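Local coordinates for protein cellobiose 2-epimerase (Caldibacillus thermoamylovorans, PDB 5ZHB) that catalyses the 2-epimerisation of cellobiose, turning the glucose at its reducing end into mannose, at residues A[10-15]-A[64-69]; A[109-114]-A[142-147]; A[218-223]-A[230-235]; A[124-129]-A[197-202]. All coordinates share one frame; numbering follows the deposited sequence.

Interaction 1: residues A[10-15]-A[64-69]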
# COMPACT_ATOMS: atom_id res chain seq x y z
N ASN A 10 7.91 -16.29 -11.23
CA ASN A 10 9.06 -16.03 -12.08
C ASN A 10 9.34 -14.52 -12.12
O ASN A 10 10.49 -14.11 -12.00
CB ASN A 10 8.84 -16.63 -13.45
CG ASN A 10 9.92 -16.27 -14.44
OD1 ASN A 10 9.67 -15.52 -15.40
ND2 ASN A 10 11.12 -16.76 -14.21
N GLU A 11 8.29 -13.72 -12.31
CA GLU A 11 8.45 -12.26 -12.40
C GLU A 11 9.03 -11.77 -11.09
O GLU A 11 10.01 -10.99 -11.09
CB GLU A 11 7.16 -11.55 -12.84
CG GLU A 11 7.23 -10.03 -12.83
CD GLU A 11 8.30 -9.39 -13.72
OE1 GLU A 11 8.76 -10.07 -14.67
OE2 GLU A 11 8.71 -8.24 -13.46
N LEU A 12 8.51 -12.28 -9.98
CA LEU A 12 8.94 -11.84 -8.66
C LEU A 12 10.42 -12.17 -8.43
O LEU A 12 11.19 -11.30 -8.07
CB LEU A 12 8.08 -12.46 -7.58
CG LEU A 12 8.49 -12.15 -6.14
CD1 LEU A 12 8.45 -10.65 -5.89
CD2 LEU A 12 7.57 -12.89 -5.21
N GLU A 13 10.77 -13.44 -8.59
CA GLU A 13 12.07 -13.95 -8.16
C GLU A 13 13.16 -13.63 -9.18
O GLU A 13 14.31 -13.49 -8.78
CB GLU A 13 11.95 -15.46 -7.91
CG GLU A 13 11.06 -15.77 -6.72
CD GLU A 13 11.26 -17.13 -6.08
OE1 GLU A 13 10.75 -18.12 -6.66
OE2 GLU A 13 11.93 -17.19 -5.01
N THR A 14 12.84 -13.49 -10.47
CA THR A 14 13.90 -13.30 -11.45
C THR A 14 14.01 -11.84 -11.91
O THR A 14 15.01 -11.52 -12.54
CB THR A 14 13.77 -14.23 -12.67
OG1 THR A 14 12.72 -13.79 -13.51
CG2 THR A 14 13.58 -15.69 -12.28
N HIS A 15 13.01 -10.97 -11.64
CA HIS A 15 13.04 -9.62 -12.18
C HIS A 15 12.88 -8.62 -11.02
O HIS A 15 13.77 -7.79 -10.82
CB HIS A 15 12.02 -9.49 -13.32
CG HIS A 15 12.07 -8.20 -14.08
ND1 HIS A 15 13.24 -7.62 -14.51
CD2 HIS A 15 11.08 -7.43 -14.54
CE1 HIS A 15 12.94 -6.50 -15.17
NE2 HIS A 15 11.63 -6.39 -15.20
N ARG A 64 8.86 -14.98 4.12
CA ARG A 64 7.80 -15.77 4.75
C ARG A 64 7.25 -16.82 3.79
O ARG A 64 7.03 -17.97 4.17
CB ARG A 64 6.63 -14.89 5.19
CG ARG A 64 5.56 -15.65 5.96
CD ARG A 64 4.51 -14.80 6.65
NE ARG A 64 3.97 -13.72 5.82
CZ ARG A 64 3.12 -13.86 4.81
NH1 ARG A 64 2.49 -14.99 4.62
NH2 ARG A 64 2.89 -12.85 4.00
N VAL A 65 7.02 -16.41 2.55
CA VAL A 65 6.32 -17.23 1.59
C VAL A 65 7.31 -18.11 0.86
O VAL A 65 7.02 -19.28 0.63
CB VAL A 65 5.54 -16.37 0.58
CG1 VAL A 65 5.00 -17.20 -0.58
CG2 VAL A 65 4.42 -15.58 1.26
N LEU A 66 8.48 -17.56 0.48
CA LEU A 66 9.37 -18.27 -0.41
C LEU A 66 10.61 -18.82 0.30
O LEU A 66 11.28 -19.66 -0.29
CB LEU A 66 9.80 -17.37 -1.56
CG LEU A 66 8.66 -16.88 -2.45
CD1 LEU A 66 9.18 -15.81 -3.39
CD2 LEU A 66 8.01 -18.03 -3.21
N LYS A 67 10.98 -18.25 1.46
CA LYS A 67 11.89 -18.86 2.42
C LYS A 67 13.35 -18.82 1.97
O LYS A 67 14.18 -19.44 2.62
CB LYS A 67 11.48 -20.30 2.76
CG LYS A 67 10.09 -20.43 3.38
CD LYS A 67 9.63 -21.87 3.51
CE LYS A 67 8.18 -22.09 3.25
NZ LYS A 67 7.38 -21.86 4.46
N LYS A 68 13.69 -18.06 0.92
CA LYS A 68 15.07 -17.92 0.51
C LYS A 68 15.78 -16.97 1.47
O LYS A 68 15.27 -15.89 1.74
CB LYS A 68 15.18 -17.33 -0.90
CG LYS A 68 14.85 -18.24 -2.06
CD LYS A 68 15.42 -17.71 -3.38
CE LYS A 68 15.53 -18.73 -4.47
NZ LYS A 68 14.22 -19.33 -4.72
N GLU A 69 16.98 -17.34 1.94
CA GLU A 69 17.65 -16.62 3.01
C GLU A 69 18.13 -15.25 2.54
O GLU A 69 18.24 -14.33 3.34
CB GLU A 69 18.80 -17.45 3.58
CG GLU A 69 19.10 -17.20 5.06
CD GLU A 69 18.12 -17.75 6.10
OE1 GLU A 69 17.08 -18.39 5.78
OE2 GLU A 69 18.42 -17.55 7.30
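Leu66, in the last turn of helix 49-66, packs against Leu12 and Glu13 of helix 2-21 and so joins two helices of the (alpha/alpha)6 barrel expected for this epimerase family. One methyl does the work: CD1 of Leu66 sits 3.8 Å from CD2 of Leu12, and the same CD1 lies against the Glu13 side chain, 3.5 Å from its OE2. Leu66 and Glu13 approach from opposite directions. Leu12 is buried here, with Cys381 and Leu382 of helix 375-387 also packed on it. Lys67 then breaks the helix with a positive phi of 75°, and the chain turns so that Lys68 again points toward helix 2-21. The Lys68 chain runs out nearly straight and bends at its last torsion (chi4 56°), which brings the ammonium to the Glu13 carboxylate; on the way CD of Lys68 passes 3.9 Å from OE2 of Glu13. That carboxylate has further partners: its OE2 is hydrogen-bonded to the hydroxyl of Tyr71 and its OE1 pairs with Arg9. A leucine in place of Glu13 would probably leave both Lys68 and Arg9 without their common counter-charge, and the Tyr71 hydroxyl without this mate. The salt bridge that crosses between the segments runs from NZ of Lys68 to OE2 of Glu13, 3.1 Å long, with the nitrogen standing above the carboxylate plane, about 40° out of it.

Interaction 2: residues A[109-114]-A[142-147]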
# COMPACT_ATOMS: atom_id res chain seq x y z
N LYS A 109 5.59 14.22 10.84
CA LYS A 109 5.10 12.96 11.35
C LYS A 109 3.68 12.77 10.83
O LYS A 109 2.77 13.52 11.20
CB LYS A 109 5.08 13.07 12.88
CG LYS A 109 6.43 13.21 13.53
CD LYS A 109 7.39 12.04 13.44
CE LYS A 109 8.78 12.41 13.90
NZ LYS A 109 8.87 12.67 15.36
N HIS A 110 3.50 11.81 9.93
CA HIS A 110 2.22 11.61 9.28
C HIS A 110 1.68 10.26 9.76
O HIS A 110 2.44 9.28 9.81
CB HIS A 110 2.40 11.72 7.77
CG HIS A 110 1.10 11.97 7.08
ND1 HIS A 110 0.05 11.08 7.17
CD2 HIS A 110 0.65 13.03 6.39
CE1 HIS A 110 -0.99 11.56 6.50
NE2 HIS A 110 -0.65 12.75 6.01
N VAL A 111 0.38 10.21 10.09
CA VAL A 111 -0.28 8.97 10.52
C VAL A 111 -0.10 7.88 9.46
O VAL A 111 0.12 6.73 9.79
CB VAL A 111 -1.76 9.25 10.84
CG1 VAL A 111 -2.55 7.96 11.06
CG2 VAL A 111 -1.94 10.15 12.05
N TYR A 112 -0.13 8.25 8.17
CA TYR A 112 0.01 7.31 7.07
C TYR A 112 1.36 6.61 7.16
O TYR A 112 1.44 5.40 6.99
CB TYR A 112 -0.11 8.09 5.76
CG TYR A 112 0.06 7.35 4.45
CD1 TYR A 112 -0.55 6.11 4.22
CD2 TYR A 112 0.72 7.94 3.39
CE1 TYR A 112 -0.43 5.48 3.00
CE2 TYR A 112 0.84 7.32 2.16
CZ TYR A 112 0.27 6.08 1.97
OH TYR A 112 0.39 5.48 0.75
N ALA A 113 2.40 7.38 7.47
CA ALA A 113 3.72 6.78 7.60
C ALA A 113 3.78 5.87 8.83
O ALA A 113 4.41 4.81 8.75
CB ALA A 113 4.77 7.89 7.58
N GLN A 114 3.16 6.26 9.95
CA GLN A 114 3.20 5.46 11.16
C GLN A 114 2.50 4.12 10.91
O GLN A 114 2.98 3.08 11.35
CB GLN A 114 2.62 6.17 12.39
CG GLN A 114 3.08 7.61 12.59
CD GLN A 114 4.56 7.84 12.39
OE1 GLN A 114 5.40 7.14 12.96
NE2 GLN A 114 4.91 8.81 11.56
N LYS A 142 0.39 2.96 19.44
CA LYS A 142 0.01 3.81 20.56
C LYS A 142 -0.10 5.27 20.10
O LYS A 142 -1.05 5.98 20.44
CB LYS A 142 1.02 3.49 21.67
CG LYS A 142 0.53 3.72 23.10
CD LYS A 142 0.94 5.04 23.74
CE LYS A 142 -0.05 5.54 24.76
NZ LYS A 142 -0.51 4.50 25.70
N LEU A 143 0.88 5.71 19.29
CA LEU A 143 0.85 7.05 18.76
C LEU A 143 -0.41 7.27 17.93
O LEU A 143 -1.05 8.30 18.06
CB LEU A 143 2.12 7.30 17.94
CG LEU A 143 3.40 7.47 18.77
CD1 LEU A 143 4.64 7.45 17.92
CD2 LEU A 143 3.30 8.78 19.54
N ILE A 144 -0.73 6.31 17.06
CA ILE A 144 -1.82 6.48 16.11
C ILE A 144 -3.12 6.56 16.89
O ILE A 144 -4.01 7.31 16.53
CB ILE A 144 -1.85 5.35 15.05
CG1 ILE A 144 -0.55 5.33 14.18
CG2 ILE A 144 -3.09 5.49 14.18
CD1 ILE A 144 -0.27 3.98 13.52
N GLU A 145 -3.22 5.75 17.95
CA GLU A 145 -4.44 5.64 18.74
C GLU A 145 -4.65 6.85 19.64
O GLU A 145 -5.78 7.11 20.05
CB GLU A 145 -4.43 4.37 19.59
CG GLU A 145 -4.70 3.09 18.80
CD GLU A 145 -5.99 3.16 18.01
OE1 GLU A 145 -7.02 3.24 18.71
OE2 GLU A 145 -6.02 3.18 16.75
N THR A 146 -3.58 7.59 19.96
CA THR A 146 -3.69 8.72 20.88
C THR A 146 -3.59 10.03 20.10
O THR A 146 -4.60 10.63 19.73
CB THR A 146 -2.62 8.59 21.97
OG1 THR A 146 -1.31 8.52 21.40
CG2 THR A 146 -2.90 7.37 22.83
N VAL A 147 -2.35 10.44 19.78
CA VAL A 147 -2.16 11.71 19.12
C VAL A 147 -2.71 11.66 17.68
O VAL A 147 -3.14 12.69 17.17
CB VAL A 147 -0.69 12.15 19.23
CG1 VAL A 147 0.27 11.24 18.48
CG2 VAL A 147 -0.49 13.60 18.80
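Ile144, near the end of helix 131-145, pushes its side chain at Val111 and Gln114 in the first turn of helix 111-128; the two helices follow each other in the chain as a hairpin of the barrel. From CB, which faces the partner helix, the side chain forks. CG2 takes one prong, 4.0 Å from CG1 of Val111. CG1, placed anti to the carbonyl carbon (chi1 -62°), goes the other way and lands 3.7 Å from CB of Gln114. At the tip, CD1 of Ile144 touches that same CB and the backbone C of Gln114, each at 3.8 Å. Of the Gln114 side chain it is CB that Ile144 meets; the amide curls away: NE2 of Gln114 donates to O of His110 at 3.1 Å from above the carbonyl plane, an oxygen that also accepts from Gln114 N, while OE1 takes the backbone N of Leu94. His110 is the N-cap, its ND1 accepting in the ring plane from N of Tyr112 at 3.0 Å. Around this buried contact, Tyr156 of strand 155-160 and Tyr193 of helix 183-199 also pack on Ile144, and Thr185 of that helix on Val111.

Interaction 3: residues A[218-223]-A[230-235]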
# COMPACT_ATOMS: atom_id res chain seq x y z
N GLU A 218 -20.06 2.69 6.50
CA GLU A 218 -20.98 3.80 6.71
C GLU A 218 -20.57 5.12 6.07
O GLU A 218 -21.41 5.82 5.51
CB GLU A 218 -21.12 4.16 8.19
CG GLU A 218 -21.92 3.16 9.01
CD GLU A 218 -22.38 3.76 10.34
OE1 GLU A 218 -22.14 4.97 10.64
OE2 GLU A 218 -22.98 2.95 11.08
N LYS A 219 -19.28 5.49 6.17
CA LYS A 219 -18.85 6.81 5.72
C LYS A 219 -18.20 6.80 4.33
O LYS A 219 -18.47 7.67 3.51
CB LYS A 219 -17.90 7.35 6.79
CG LYS A 219 -18.38 7.28 8.26
CD LYS A 219 -19.63 8.12 8.50
CE LYS A 219 -20.14 8.03 9.92
NZ LYS A 219 -21.15 9.07 10.13
N VAL A 220 -17.29 5.84 4.06
CA VAL A 220 -16.45 5.91 2.88
C VAL A 220 -17.24 5.44 1.65
O VAL A 220 -17.29 6.12 0.62
CB VAL A 220 -15.14 5.09 3.08
CG1 VAL A 220 -14.25 5.22 1.85
CG2 VAL A 220 -14.39 5.47 4.36
N PHE A 221 -17.87 4.27 1.80
CA PHE A 221 -18.56 3.57 0.73
C PHE A 221 -19.91 4.21 0.45
O PHE A 221 -20.72 4.32 1.37
CB PHE A 221 -18.74 2.15 1.22
CG PHE A 221 -19.46 1.14 0.34
CD1 PHE A 221 -19.08 0.93 -0.99
CD2 PHE A 221 -20.47 0.33 0.87
CE1 PHE A 221 -19.70 -0.04 -1.77
CE2 PHE A 221 -21.09 -0.64 0.08
CZ PHE A 221 -20.71 -0.80 -1.24
N ASP A 222 -20.09 4.64 -0.80
CA ASP A 222 -21.36 5.12 -1.33
C ASP A 222 -22.23 3.92 -1.70
O ASP A 222 -21.94 3.18 -2.65
CB ASP A 222 -21.09 6.02 -2.52
CG ASP A 222 -22.33 6.66 -3.12
OD1 ASP A 222 -23.33 5.94 -3.24
OD2 ASP A 222 -22.27 7.83 -3.49
N LYS A 223 -23.30 3.69 -0.93
CA LYS A 223 -24.08 2.47 -1.09
C LYS A 223 -24.94 2.51 -2.35
O LYS A 223 -25.46 1.48 -2.75
CB LYS A 223 -24.92 2.12 0.15
CG LYS A 223 -24.13 1.42 1.24
CD LYS A 223 -24.57 1.75 2.66
CE LYS A 223 -23.62 2.67 3.39
NZ LYS A 223 -23.37 3.97 2.77
N VAL A 230 -13.23 9.69 -1.35
CA VAL A 230 -11.79 9.82 -1.21
C VAL A 230 -11.42 10.85 -0.14
O VAL A 230 -10.56 10.57 0.68
CB VAL A 230 -11.13 10.08 -2.56
CG1 VAL A 230 -9.60 10.17 -2.45
CG2 VAL A 230 -11.52 8.99 -3.55
N PHE A 231 -12.04 12.04 -0.16
CA PHE A 231 -11.67 13.16 0.69
C PHE A 231 -12.92 13.71 1.37
O PHE A 231 -13.97 13.84 0.72
CB PHE A 231 -11.03 14.26 -0.15
CG PHE A 231 -9.72 13.89 -0.81
CD1 PHE A 231 -8.65 13.45 -0.03
CD2 PHE A 231 -9.54 14.00 -2.19
CE1 PHE A 231 -7.44 13.13 -0.62
CE2 PHE A 231 -8.33 13.67 -2.78
CZ PHE A 231 -7.28 13.22 -1.98
N PHE A 232 -12.80 13.98 2.67
CA PHE A 232 -13.91 14.34 3.54
C PHE A 232 -13.55 15.57 4.37
O PHE A 232 -12.37 15.84 4.62
CB PHE A 232 -14.22 13.22 4.53
CG PHE A 232 -14.46 11.89 3.83
CD1 PHE A 232 -13.39 11.08 3.46
CD2 PHE A 232 -15.75 11.50 3.47
CE1 PHE A 232 -13.60 9.91 2.75
CE2 PHE A 232 -15.95 10.32 2.77
CZ PHE A 232 -14.88 9.53 2.42
N ASN A 233 -14.60 16.26 4.80
CA ASN A 233 -14.53 17.26 5.85
C ASN A 233 -14.66 16.55 7.20
O ASN A 233 -14.83 15.33 7.26
CB ASN A 233 -15.55 18.37 5.58
CG ASN A 233 -16.99 17.94 5.77
OD1 ASN A 233 -17.28 16.94 6.44
ND2 ASN A 233 -17.92 18.73 5.24
N ASN A 234 -14.63 17.33 8.29
CA ASN A 234 -14.67 16.79 9.64
C ASN A 234 -16.02 16.16 9.98
O ASN A 234 -16.13 15.51 11.01
CB ASN A 234 -14.32 17.86 10.67
CG ASN A 234 -12.83 17.92 10.89
OD1 ASN A 234 -12.20 16.88 11.17
ND2 ASN A 234 -12.24 19.09 10.73
N HIS A 235 -17.03 16.36 9.13
CA HIS A 235 -18.32 15.72 9.34
C HIS A 235 -18.42 14.43 8.53
O HIS A 235 -19.52 13.90 8.39
CB HIS A 235 -19.45 16.70 9.03
CG HIS A 235 -19.59 17.73 10.10
ND1 HIS A 235 -19.60 19.08 9.85
CD2 HIS A 235 -19.67 17.58 11.43
CE1 HIS A 235 -19.71 19.73 11.01
NE2 HIS A 235 -19.75 18.84 11.98
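The loop that carries the chain from helix 203-220 into strand 231-232, at the rim of what is probably an (alpha/alpha)6 barrel, is closed by Phe232 reaching the far end of its ring to Lys219 and Val220. The strand pairs antiparallel with 181-182, and backbone bonds between Phe232 and Ile181 fix the root of the ring. From there CG leaves anti to the carbonyl carbon (chi1 -55°), which sends the ring back to the helix end. Its far corner does the touching: CE2 of Phe232 is 3.7 Å from the backbone O of Lys219, and CZ of Phe232 is 4.0 Å from CA of Val220. Both approaches are oblique to the ring. The valine methyl adds a looser contact, CG1 of Val220 to CZ of Phe232 at 4.4 Å, so of residues 218-223 it is mainly the main chain that the ring meets. Trp236 meets the Phe232 ring edge-to-face and also touches the Lys219 side chain. Phe221, the first residue beyond the helix, points away from the strand and packs on Met272 and Ile276 of helix 267-283. Val220 O accepts from NE2 of Gln229, and a backbone hydrogen bond also joins Val220 to Gln229, so the loop ends are tied by more than the ring. Beyond the strand, Asn233 makes an Asx turn: its OD1 accepts from N of His235 at 2.8 Å, the donor standing above the carbonyl plane, 42° out of it.

Interaction 4: residues A[124-129]-A[197-202]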
# COMPACT_ATOMS: atom_id res chain seq x y z
N TYR A 124 7.93 -8.18 9.62
CA TYR A 124 9.27 -8.60 9.97
C TYR A 124 9.20 -9.49 11.21
O TYR A 124 9.89 -10.50 11.30
CB TYR A 124 10.13 -7.35 10.16
CG TYR A 124 11.59 -7.65 10.47
CD1 TYR A 124 12.43 -8.15 9.50
CD2 TYR A 124 12.14 -7.34 11.71
CE1 TYR A 124 13.77 -8.37 9.76
CE2 TYR A 124 13.47 -7.57 11.99
CZ TYR A 124 14.28 -8.10 11.02
OH TYR A 124 15.62 -8.33 11.24
N TYR A 125 8.31 -9.13 12.14
CA TYR A 125 8.16 -9.93 13.34
C TYR A 125 7.67 -11.33 12.96
O TYR A 125 8.12 -12.32 13.52
CB TYR A 125 7.23 -9.22 14.32
CG TYR A 125 7.05 -10.00 15.61
CD1 TYR A 125 8.01 -9.96 16.62
CD2 TYR A 125 5.95 -10.82 15.79
CE1 TYR A 125 7.85 -10.68 17.80
CE2 TYR A 125 5.78 -11.56 16.95
CZ TYR A 125 6.72 -11.48 17.96
OH TYR A 125 6.50 -12.19 19.09
N ARG A 126 6.78 -11.43 11.97
CA ARG A 126 6.26 -12.74 11.58
C ARG A 126 7.41 -13.69 11.24
O ARG A 126 7.30 -14.88 11.51
CB ARG A 126 5.26 -12.66 10.41
CG ARG A 126 4.00 -11.91 10.83
CD ARG A 126 3.03 -11.65 9.71
NE ARG A 126 2.40 -12.90 9.26
CZ ARG A 126 1.68 -13.03 8.16
NH1 ARG A 126 1.51 -12.02 7.33
NH2 ARG A 126 1.16 -14.21 7.87
N VAL A 127 8.48 -13.19 10.62
CA VAL A 127 9.53 -14.07 10.14
C VAL A 127 10.76 -14.08 11.06
O VAL A 127 11.68 -14.83 10.76
CB VAL A 127 9.96 -13.77 8.69
CG1 VAL A 127 8.77 -13.90 7.74
CG2 VAL A 127 10.62 -12.40 8.52
N THR A 128 10.82 -13.24 12.11
CA THR A 128 12.02 -13.19 12.96
C THR A 128 11.71 -13.48 14.42
O THR A 128 12.57 -14.03 15.11
CB THR A 128 12.76 -11.85 12.90
OG1 THR A 128 11.79 -10.89 13.32
CG2 THR A 128 13.39 -11.59 11.55
N GLN A 129 10.52 -13.08 14.88
CA GLN A 129 10.17 -13.07 16.29
C GLN A 129 11.10 -12.12 17.04
O GLN A 129 11.40 -12.35 18.21
CB GLN A 129 10.25 -14.47 16.90
CG GLN A 129 9.34 -15.48 16.23
CD GLN A 129 8.13 -15.82 17.07
OE1 GLN A 129 7.46 -14.94 17.64
NE2 GLN A 129 7.87 -17.11 17.19
N TYR A 197 -2.78 -7.55 14.33
CA TYR A 197 -3.65 -8.50 15.01
C TYR A 197 -3.23 -9.93 14.71
O TYR A 197 -3.38 -10.81 15.56
CB TYR A 197 -5.11 -8.20 14.64
CG TYR A 197 -6.08 -9.00 15.49
CD1 TYR A 197 -6.46 -8.55 16.75
CD2 TYR A 197 -6.50 -10.26 15.09
CE1 TYR A 197 -7.30 -9.30 17.55
CE2 TYR A 197 -7.37 -11.01 15.86
CZ TYR A 197 -7.76 -10.53 17.10
OH TYR A 197 -8.60 -11.29 17.85
N ARG A 198 -2.66 -10.18 13.52
CA ARG A 198 -2.10 -11.49 13.20
C ARG A 198 -1.02 -11.86 14.21
O ARG A 198 -0.77 -13.03 14.43
CB ARG A 198 -1.47 -11.55 11.80
CG ARG A 198 -2.46 -11.45 10.65
CD ARG A 198 -1.72 -11.59 9.32
NE ARG A 198 -2.62 -11.76 8.17
CZ ARG A 198 -3.03 -10.81 7.33
NH1 ARG A 198 -2.49 -9.59 7.31
NH2 ARG A 198 -4.01 -11.10 6.51
N VAL A 199 -0.33 -10.88 14.78
CA VAL A 199 0.86 -11.16 15.56
C VAL A 199 0.64 -10.89 17.05
O VAL A 199 1.46 -11.29 17.87
CB VAL A 199 1.87 -10.24 14.84
CG1 VAL A 199 2.63 -9.28 15.73
CG2 VAL A 199 2.75 -11.04 13.90
N TRP A 200 -0.48 -10.25 17.38
CA TRP A 200 -0.81 -9.75 18.71
C TRP A 200 -2.33 -9.66 18.78
O TRP A 200 -2.92 -8.67 18.36
CB TRP A 200 -0.16 -8.38 18.97
CG TRP A 200 -0.39 -7.81 20.35
CD1 TRP A 200 -0.15 -8.42 21.55
CD2 TRP A 200 -0.88 -6.48 20.66
NE1 TRP A 200 -0.46 -7.57 22.58
CE2 TRP A 200 -0.92 -6.38 22.07
CE3 TRP A 200 -1.29 -5.38 19.90
CZ2 TRP A 200 -1.34 -5.23 22.72
CZ3 TRP A 200 -1.71 -4.24 20.54
CH2 TRP A 200 -1.74 -4.16 21.94
N GLU A 201 -2.97 -10.74 19.26
CA GLU A 201 -4.42 -10.83 19.22
C GLU A 201 -5.03 -10.10 20.41
O GLU A 201 -5.64 -10.72 21.28
CB GLU A 201 -4.86 -12.30 19.19
CG GLU A 201 -4.33 -13.04 17.97
CD GLU A 201 -4.96 -14.40 17.71
OE1 GLU A 201 -5.97 -14.70 18.38
OE2 GLU A 201 -4.44 -15.14 16.85
N ASP A 202 -4.92 -8.77 20.41
CA ASP A 202 -5.44 -7.92 21.46
C ASP A 202 -6.90 -7.58 21.21
O ASP A 202 -7.27 -7.13 20.12
CB ASP A 202 -4.65 -6.62 21.52
CG ASP A 202 -5.14 -5.65 22.57
OD1 ASP A 202 -4.92 -5.96 23.74
OD2 ASP A 202 -5.80 -4.64 22.21
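The C-terminal ends of helices 111-128 and 183-199 meet at the surface of the helical barrel, with Val199 set against Tyr125 and Arg126. CG2 of Val199 presses on CG of Arg126 at 3.4 Å, a tight fit, and lies in the ring plane at the edge of Tyr125, 3.7 Å from CD2. The other methyl, CG1, is equally near CD2 of Tyr125 but comes in obliquely. The valine's chi1 of 127° lies off the staggered positions, consistent with this crowding. Leu134 of helix 131-145 packs on both Tyr125 and Val199. Farther out, Arg126 bends at chi3 (69°), so that one face of its guanidinium takes CD of Arg198, 3.8 Å from NH1 of Arg126 and offset toward the rim. With alanine in place of Arg126, the flank of Val199 would probably be left with a gap and Glu123, which pairs with NH1 of Arg126, would lose one of its positive partners. The two guanidinium planes are 14° apart, and NH1 of Arg126 lies 4.2 Å from NE of Arg198. Such like charges should repel, a cost probably offset by Glu123 on one arginine and on the other by Asp257, with Asn195 adding a hydrogen bond to Arg198.

Along the chain, interaction 1 closes before the others open, interactions 2 and 4 interleave, and interaction 3 comes last. Interactions 2 and 4 use the two ends of helix 111-128, their centres about 19 Å apart: one joins its start to helix 131-145, the other its end to helix 183-199. Interaction 4 also touches interaction 1, where Arg64 packs on Arg126 and Val127 and shares Glu123 with Arg126, so helices 2-21, 49-66, 111-128 and 183-199 are linked one to the next in space. Interaction 3, about 38 Å from interaction 1 between centres, lies across the chain's centre from it, at the C-terminal end of helix 203-220 and strand 231-232. Together they fasten helix ends and loops at separate places round the barrel.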